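Phikz039 (Pseudomonas phage phikz, PDB 3ZBQ) is a phage tubulin-like protein, PhuZ, with a tubulin/FtsZ-type fold that holds guanosine-5'-diphosphate in its nucleotide pocket. Local coordinates at residues V178-N181 against I182-V185; D201-D204 against I205-A209. All coordinates share one frame; numbering follows the deposited sequence.

Contact 1. Residues V178-N181 against I182-V185. With GDP (guanosine-5'-diphosphate), chain B.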
ATOM      1  N   VAL A 178      -1.820  14.112   3.386  1.00  8.18           N
ATOM      2  CA  VAL A 178      -1.731  12.797   2.773  1.00  9.23           C
ATOM      3  C   VAL A 178      -2.770  11.858   3.388  1.00  8.96           C
ATOM      4  O   VAL A 178      -3.437  11.117   2.676  1.00  8.08           O
ATOM      5  CB  VAL A 178      -0.304  12.210   2.902  1.00  9.13           C
ATOM      6  CG1 VAL A 178      -0.249  10.782   2.354  1.00 10.61           C
ATOM      7  CG2 VAL A 178       0.682  13.097   2.165  1.00 12.24           C
ATOM      8  N   ASN A 179      -2.939  11.917   4.706  1.00  6.97           N
ATOM      9  CA  ASN A 179      -3.922  11.064   5.368  1.00  9.51           C
ATOM     10  C   ASN A 179      -5.331  11.340   4.877  1.00  9.54           C
ATOM     11  O   ASN A 179      -6.118  10.419   4.652  1.00 10.35           O
ATOM     12  CB  ASN A 179      -3.859  11.237   6.885  1.00 11.68           C
ATOM     13  CG  ASN A 179      -2.548  10.788   7.452  1.00 10.44           C
ATOM     14  OD1 ASN A 179      -1.766  10.138   6.766  1.00  9.67           O
ATOM     15  ND2 ASN A 179      -2.291  11.126   8.712  1.00 19.93           N
ATOM     16  N   GLN A 180      -5.651  12.618   4.715  1.00  9.51           N
ATOM     17  CA  GLN A 180      -6.975  12.991   4.229  1.00 10.55           C
ATOM     18  C   GLN A 180      -7.225  12.472   2.812  1.00 10.33           C
ATOM     19  O   GLN A 180      -8.321  11.975   2.508  1.00  8.34           O
ATOM     20  CB  GLN A 180      -7.169  14.509   4.301  1.00 11.43           C
ATOM     21  CG  GLN A 180      -8.522  14.990   3.769  1.00 12.48           C
ATOM     22  CD  GLN A 180      -9.713  14.383   4.509  1.00 14.72           C
ATOM     23  OE1 GLN A 180     -10.728  14.038   3.897  1.00 29.22           O
ATOM     24  NE2 GLN A 180      -9.594  14.254   5.823  1.00 15.14           N
ATOM     25  N   ASN A 181      -6.222  12.578   1.942  1.00  8.25           N
ATOM     26  CA  ASN A 181      -6.371  12.026   0.599  1.00 12.53           C
ATOM     27  C   ASN A 181      -6.572  10.516   0.643  1.00 10.91           C
ATOM     28  O   ASN A 181      -7.395   9.964  -0.084  1.00  8.61           O
ATOM     29  CB  ASN A 181      -5.205  12.395  -0.326  1.00 13.48           C
ATOM     30  CG  ASN A 181      -5.566  12.220  -1.811  1.00 22.93           C
ATOM     31  OD1 ASN A 181      -5.044  11.340  -2.504  1.00 25.71           O
ATOM     32  ND2 ASN A 181      -6.482  13.055  -2.293  1.00 27.24           N
ATOM     33  N   ILE A 182      -5.845   9.852   1.528  1.00  8.83           N
ATOM     34  CA  ILE A 182      -5.996   8.411   1.682  1.00  8.52           C
ATOM     35  C   ILE A 182      -7.397   8.019   2.162  1.00  7.06           C
ATOM     36  O   ILE A 182      -7.980   7.057   1.664  1.00  7.02           O
ATOM     37  CB  ILE A 182      -4.899   7.844   2.612  1.00  8.03           C
ATOM     38  CG1 ILE A 182      -3.553   7.834   1.863  1.00  6.15           C
ATOM     39  CG2 ILE A 182      -5.283   6.447   3.090  1.00  7.52           C
ATOM     40  CD1 ILE A 182      -2.352   7.470   2.729  1.00  8.68           C
ATOM     41  N   LEU A 183      -7.950   8.764   3.117  1.00  9.75           N
ATOM     42  CA  LEU A 183      -9.303   8.477   3.609  1.00  7.13           C
ATOM     43  C   LEU A 183     -10.322   8.628   2.484  1.00  7.61           C
ATOM     44  O   LEU A 183     -11.256   7.815   2.344  1.00  7.89           O
ATOM     45  CB  LEU A 183      -9.660   9.408   4.764  1.00  8.76           C
ATOM     46  CG  LEU A 183      -8.741   9.262   5.973  1.00  9.43           C
ATOM     47  CD1 LEU A 183      -9.073  10.317   7.007  1.00 15.04           C
ATOM     48  CD2 LEU A 183      -8.848   7.864   6.578  1.00 10.08           C
ATOM     49  N   GLU A 184     -10.138   9.668   1.676  1.00  7.37           N
ATOM     50  CA  GLU A 184     -11.005   9.872   0.521  1.00  8.43           C
ATOM     51  C   GLU A 184     -10.963   8.656  -0.400  1.00  8.57           C
ATOM     52  O   GLU A 184     -11.992   8.234  -0.932  1.00  9.21           O
ATOM     53  CB  GLU A 184     -10.594  11.134  -0.246  1.00  9.95           C
ATOM     54  CG  GLU A 184     -10.864  12.424   0.503  1.00 17.74           C
ATOM     55  CD  GLU A 184     -11.735  13.377  -0.284  1.00 39.30           C
ATOM     56  OE1 GLU A 184     -11.520  13.501  -1.514  1.00 35.96           O
ATOM     57  OE2 GLU A 184     -12.640  13.991   0.328  1.00 48.14           O
ATOM     58  N   VAL A 185      -9.776   8.090  -0.591  1.00  6.25           N
ATOM     59  CA  VAL A 185      -9.623   6.915  -1.445  1.00  6.10           C
ATOM     60  C   VAL A 185     -10.289   5.681  -0.830  1.00  7.01           C
ATOM     61  O   VAL A 185     -11.016   4.964  -1.510  1.00  7.84           O
ATOM     62  CB  VAL A 185      -8.135   6.632  -1.761  1.00  7.06           C
ATOM     63  CG1 VAL A 185      -7.953   5.233  -2.338  1.00  7.63           C
ATOM     64  CG2 VAL A 185      -7.577   7.694  -2.713  1.00  6.03           C
TER
HETATM   65  PB  GDP B 999       6.160   0.517  10.203  1.00  5.43           P
HETATM   66  O1B GDP B 999       5.386   0.431  11.494  1.00  3.97           O
HETATM   67  O2B GDP B 999       5.325  -0.003   9.050  1.00  4.08           O
HETATM   68  O3B GDP B 999       7.469  -0.229  10.283  1.00  6.22           O
HETATM   69  O3A GDP B 999       6.543   2.040   9.860  1.00  4.77           O
HETATM   70  PA  GDP B 999       5.565   3.312   9.969  1.00  5.97           P
HETATM   71  O1A GDP B 999       5.043   3.629  11.350  1.00  7.91           O
HETATM   72  O2A GDP B 999       4.433   3.182   8.972  1.00  4.93           O
HETATM   73  O5' GDP B 999       6.535   4.496   9.519  1.00  8.74           O
HETATM   74  C5' GDP B 999       7.235   4.451   8.281  1.00  6.18           C
HETATM   75  C4' GDP B 999       7.054   5.785   7.559  1.00  6.92           C
HETATM   76  O4' GDP B 999       5.693   5.920   7.149  1.00  6.27           O
HETATM   77  C3' GDP B 999       7.320   6.999   8.427  1.00  8.12           C
HETATM   78  O3' GDP B 999       8.715   7.341   8.388  1.00  9.02           O
HETATM   79  C2' GDP B 999       6.453   8.059   7.793  1.00  8.27           C
HETATM   80  O2' GDP B 999       7.126   8.607   6.658  1.00  6.67           O
HETATM   81  C1' GDP B 999       5.288   7.287   7.214  1.00  6.84           C
HETATM   82  N9  GDP B 999       4.094   7.337   8.084  1.00  8.52           N
HETATM   83  C8  GDP B 999       3.898   6.724   9.268  1.00  9.03           C
HETATM   84  N7  GDP B 999       2.661   6.992   9.752  1.00  9.76           N
HETATM   85  C5  GDP B 999       2.034   7.781   8.856  1.00 10.34           C
HETATM   86  C6  GDP B 999       0.712   8.436   8.730  1.00 11.69           C
HETATM   87  O6  GDP B 999      -0.171   8.296   9.614  1.00 12.38           O
HETATM   88  N1  GDP B 999       0.488   9.166   7.622  1.00 10.51           N
HETATM   89  C2  GDP B 999       1.414   9.327   6.652  1.00  9.47           C
HETATM   90  N2  GDP B 999       1.133  10.089   5.565  1.00  8.51           N
HETATM   91  N3  GDP B 999       2.637   8.759   6.703  1.00 10.14           N
HETATM   92  C4  GDP B 999       2.988   7.996   7.761  1.00 10.66           C
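Ile182 meets Val178 one turn back along helix 175-192, and the pair illustrates how a single helix can both meet a ligand and pack on the body of the fold. The amide N of Ile182 donates to Val178 O at 3.0 Å. Its side chain leans back over the same turn: chi1 (-73°) puts CG1 beside the backbone N, and the extended chi2 (172°) carries CD1 on to 3.9 Å from Val178 CG1, an apolar touch between two side chains that cross obliquely. Ile182 is buried; it packs on Ile19 of helix 13-23, Val130 and Ile132 of strand 127-133, and His167. Leu183 continues the ladder, its N reaching Asn179 O at 2.9 Å. Its CG sits over that same carbonyl oxygen. The Leu183 and Gln180 side chains cross at about a right angle, with CD1 near NE2; Leu183 also touches Phe23 of helix 13-23. At Glu184 the backbone N bonds to Gln180 O. The first torsion sets CG 3.8 Å from Gln180 OE1, and the bend at chi2 only turns the carboxylate, whose plane lies 63° from that of the amide. Val185 closes the series with its N on Asn181 O at 3.1 Å, while CG2 comes up against the same oxygen. The ligand is met by Val178 and Asn179. Asn179 OD1 accepts from N1 of guanosine-5'-diphosphate at 2.6 Å and, weakly, from N2 at 3.1 Å. Val178 CG1 comes to 3.6 Å from the base N2. An asparagine accepting from N1, on the helix that follows strand 163-168, is arranged as in tubulin, where an asparagine of the central helix meets the guanine.

Contact 2. Residues D201-D204 against I205-A209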
ATOM      1  N   ASP A 201     -21.396  -6.222 -11.029  1.00  7.16           N
ATOM      2  CA  ASP A 201     -21.409  -7.499 -10.328  1.00  9.20           C
ATOM      3  C   ASP A 201     -20.054  -7.789  -9.715  1.00  7.83           C
ATOM      4  O   ASP A 201     -19.089  -7.078  -9.984  1.00  6.14           O
ATOM      5  CB  ASP A 201     -21.754  -8.615 -11.310  1.00 12.35           C
ATOM      6  CG  ASP A 201     -22.557  -9.719 -10.673  1.00 14.43           C
ATOM      7  OD1 ASP A 201     -22.489  -9.872  -9.433  1.00 15.43           O
ATOM      8  OD2 ASP A 201     -23.262 -10.434 -11.421  1.00 15.63           O
ATOM      9  N   LEU A 202     -19.957  -8.847  -8.920  1.00  9.03           N
ATOM     10  CA  LEU A 202     -18.658  -9.186  -8.334  1.00  7.58           C
ATOM     11  C   LEU A 202     -17.621  -9.608  -9.392  1.00  7.51           C
ATOM     12  O   LEU A 202     -16.461  -9.241  -9.294  1.00  5.51           O
ATOM     13  CB  LEU A 202     -18.783 -10.229  -7.216  1.00 10.30           C
ATOM     14  CG  LEU A 202     -17.479 -10.554  -6.474  1.00 15.69           C
ATOM     15  CD1 LEU A 202     -16.797  -9.302  -5.901  1.00 15.77           C
ATOM     16  CD2 LEU A 202     -17.712 -11.588  -5.373  1.00 18.57           C
ATOM     17  N   MET A 203     -18.022 -10.360 -10.414  1.00  5.83           N
ATOM     18  CA  MET A 203     -17.041 -10.736 -11.425  1.00  5.92           C
ATOM     19  C   MET A 203     -16.650  -9.526 -12.279  1.00  3.68           C
ATOM     20  O   MET A 203     -15.577  -9.517 -12.876  1.00  4.42           O
ATOM     21  CB  MET A 203     -17.546 -11.887 -12.324  1.00  6.01           C
ATOM     22  CG  MET A 203     -16.433 -12.596 -13.111  1.00  6.14           C
ATOM     23  SD  MET A 203     -15.163 -13.366 -12.050  1.00 10.80           S
ATOM     24  CE  MET A 203     -16.077 -14.796 -11.482  1.00 14.47           C
ATOM     25  N   ASP A 204     -17.521  -8.519 -12.370  1.00  5.01           N
ATOM     26  CA  ASP A 204     -17.151  -7.294 -13.083  1.00  4.63           C
ATOM     27  C   ASP A 204     -15.971  -6.622 -12.382  1.00  4.81           C
ATOM     28  O   ASP A 204     -15.003  -6.199 -13.035  1.00  4.41           O
ATOM     29  CB  ASP A 204     -18.328  -6.320 -13.167  1.00  5.49           C
ATOM     30  CG  ASP A 204     -19.454  -6.844 -14.052  1.00  7.68           C
ATOM     31  OD1 ASP A 204     -19.149  -7.433 -15.112  1.00  8.21           O
ATOM     32  OD2 ASP A 204     -20.635  -6.676 -13.676  1.00  8.65           O
ATOM     33  N   ILE A 205     -16.064  -6.511 -11.060  1.00  4.13           N
ATOM     34  CA  ILE A 205     -14.968  -5.956 -10.254  1.00  4.11           C
ATOM     35  C   ILE A 205     -13.751  -6.881 -10.336  1.00  3.61           C
ATOM     36  O   ILE A 205     -12.620  -6.426 -10.522  1.00  6.53           O
ATOM     37  CB  ILE A 205     -15.404  -5.719  -8.792  1.00  4.15           C
ATOM     38  CG1 ILE A 205     -16.352  -4.514  -8.700  1.00  5.02           C
ATOM     39  CG2 ILE A 205     -14.176  -5.476  -7.872  1.00  2.44           C
ATOM     40  CD1 ILE A 205     -15.708  -3.173  -9.073  1.00  7.69           C
ATOM     41  N   THR A 206     -13.978  -8.189 -10.222  1.00  4.33           N
ATOM     42  CA  THR A 206     -12.877  -9.150 -10.321  1.00  4.10           C
ATOM     43  C   THR A 206     -12.063  -8.986 -11.615  1.00  5.84           C
ATOM     44  O   THR A 206     -10.839  -8.913 -11.584  1.00  4.87           O
ATOM     45  CB  THR A 206     -13.372 -10.598 -10.175  1.00  3.71           C
ATOM     46  OG1 THR A 206     -13.935 -10.774  -8.865  1.00  5.69           O
ATOM     47  CG2 THR A 206     -12.228 -11.576 -10.378  1.00  6.44           C
ATOM     48  N   ASN A 207     -12.741  -8.901 -12.755  1.00  3.22           N
ATOM     49  CA  ASN A 207     -12.023  -8.804 -14.027  1.00  4.04           C
ATOM     50  C   ASN A 207     -11.515  -7.407 -14.358  1.00  4.97           C
ATOM     51  O   ASN A 207     -10.691  -7.242 -15.250  1.00  6.02           O
ATOM     52  CB  ASN A 207     -12.884  -9.398 -15.158  1.00  2.49           C
ATOM     53  CG  ASN A 207     -13.053 -10.894 -15.005  1.00  6.28           C
ATOM     54  OD1 ASN A 207     -12.315 -11.525 -14.246  1.00  6.71           O
ATOM     55  ND2 ASN A 207     -14.025 -11.476 -15.717  1.00  4.68           N
ATOM     56  N   TRP A 208     -12.001  -6.409 -13.623  1.00  5.07           N
ATOM     57  CA  TRP A 208     -11.437  -5.067 -13.678  1.00  4.29           C
ATOM     58  C   TRP A 208     -10.044  -5.124 -13.030  1.00  5.10           C
ATOM     59  O   TRP A 208      -9.055  -4.636 -13.587  1.00  4.80           O
ATOM     60  CB  TRP A 208     -12.368  -4.066 -12.958  1.00  4.01           C
ATOM     61  CG  TRP A 208     -11.673  -2.794 -12.508  1.00  4.71           C
ATOM     62  CD1 TRP A 208     -11.287  -1.740 -13.296  1.00  4.35           C
ATOM     63  CD2 TRP A 208     -11.260  -2.464 -11.168  1.00  5.49           C
ATOM     64  NE1 TRP A 208     -10.666  -0.775 -12.517  1.00  5.54           N
ATOM     65  CE2 TRP A 208     -10.647  -1.196 -11.217  1.00  5.31           C
ATOM     66  CE3 TRP A 208     -11.369  -3.119  -9.934  1.00  5.25           C
ATOM     67  CZ2 TRP A 208     -10.124  -0.573 -10.066  1.00  4.89           C
ATOM     68  CZ3 TRP A 208     -10.846  -2.493  -8.795  1.00  3.99           C
ATOM     69  CH2 TRP A 208     -10.243  -1.237  -8.873  1.00  5.24           C
ATOM     70  N   ALA A 209      -9.962  -5.783 -11.885  1.00  3.49           N
ATOM     71  CA  ALA A 209      -8.706  -5.893 -11.147  1.00  4.96           C
ATOM     72  C   ALA A 209      -7.774  -6.918 -11.800  1.00  6.78           C
ATOM     73  O   ALA A 209      -6.559  -6.726 -11.853  1.00  5.68           O
ATOM     74  CB  ALA A 209      -8.987  -6.269  -9.702  1.00  6.91           C
TER
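Thr206 folds its side chain back onto Leu202 in the first turns of helix 202-209, a clear case of a helical threonine hydroxyl bonding to the carbonyl four residues earlier. From CB, 3.5 Å from Leu202 O, the side chain forks. OG1 lies beside the backbone N (chi1 -63°) and donates to Leu202 O at 3.0 Å, arriving from above the carbonyl plane, 43° out of it. Because Thr206 N bonds to the same oxygen at 2.9 Å, two donors of one residue grip it. The other branch, CG2, turns to Met203, whose SD is 3.8 Å away; chi1 and the bend at chi2 place that sulfur, and chi3 then directs CE. Met203 CG also lies beside Asn207 ND2, while Asn207 OD1 is hydrogen-bonded to Lys213 NZ. Around the helix, Ile205 packs on Phe193, and Trp208 hydrogen-bonds through NE1 to Phe278 O and touches Thr262, seating the helix against strands 260-265 and 275-281. Asp201 occupies the N-cap position, and its OD1 accepts from Leu202 N at 2.8 Å. Its backbone N donates to Asp204 OD2 at 2.8 Å, meeting that oxygen on its anti side.

From the N terminus, the chain first builds the parallel strands that the nucleotide lies beside, then enters helix 175-192, where contact 1 spans residues 178-185. A short connection leads to helix 202-209 and contact 2, at residues 201-209. Each is local to one helix and closes no long loop; they stand in series, neither nesting nor crossing. Their centres are 24 Å apart, with nearest atoms about 9 Å apart. Contact 1 joins the ligand pocket to helix 13-23 and strands 127-133 and 163-168, whereas contact 2 lies against strands 239-246, 260-265 and 275-281, so the two consecutive helices lead from the nucleotide side of the fold to its C-terminal domain.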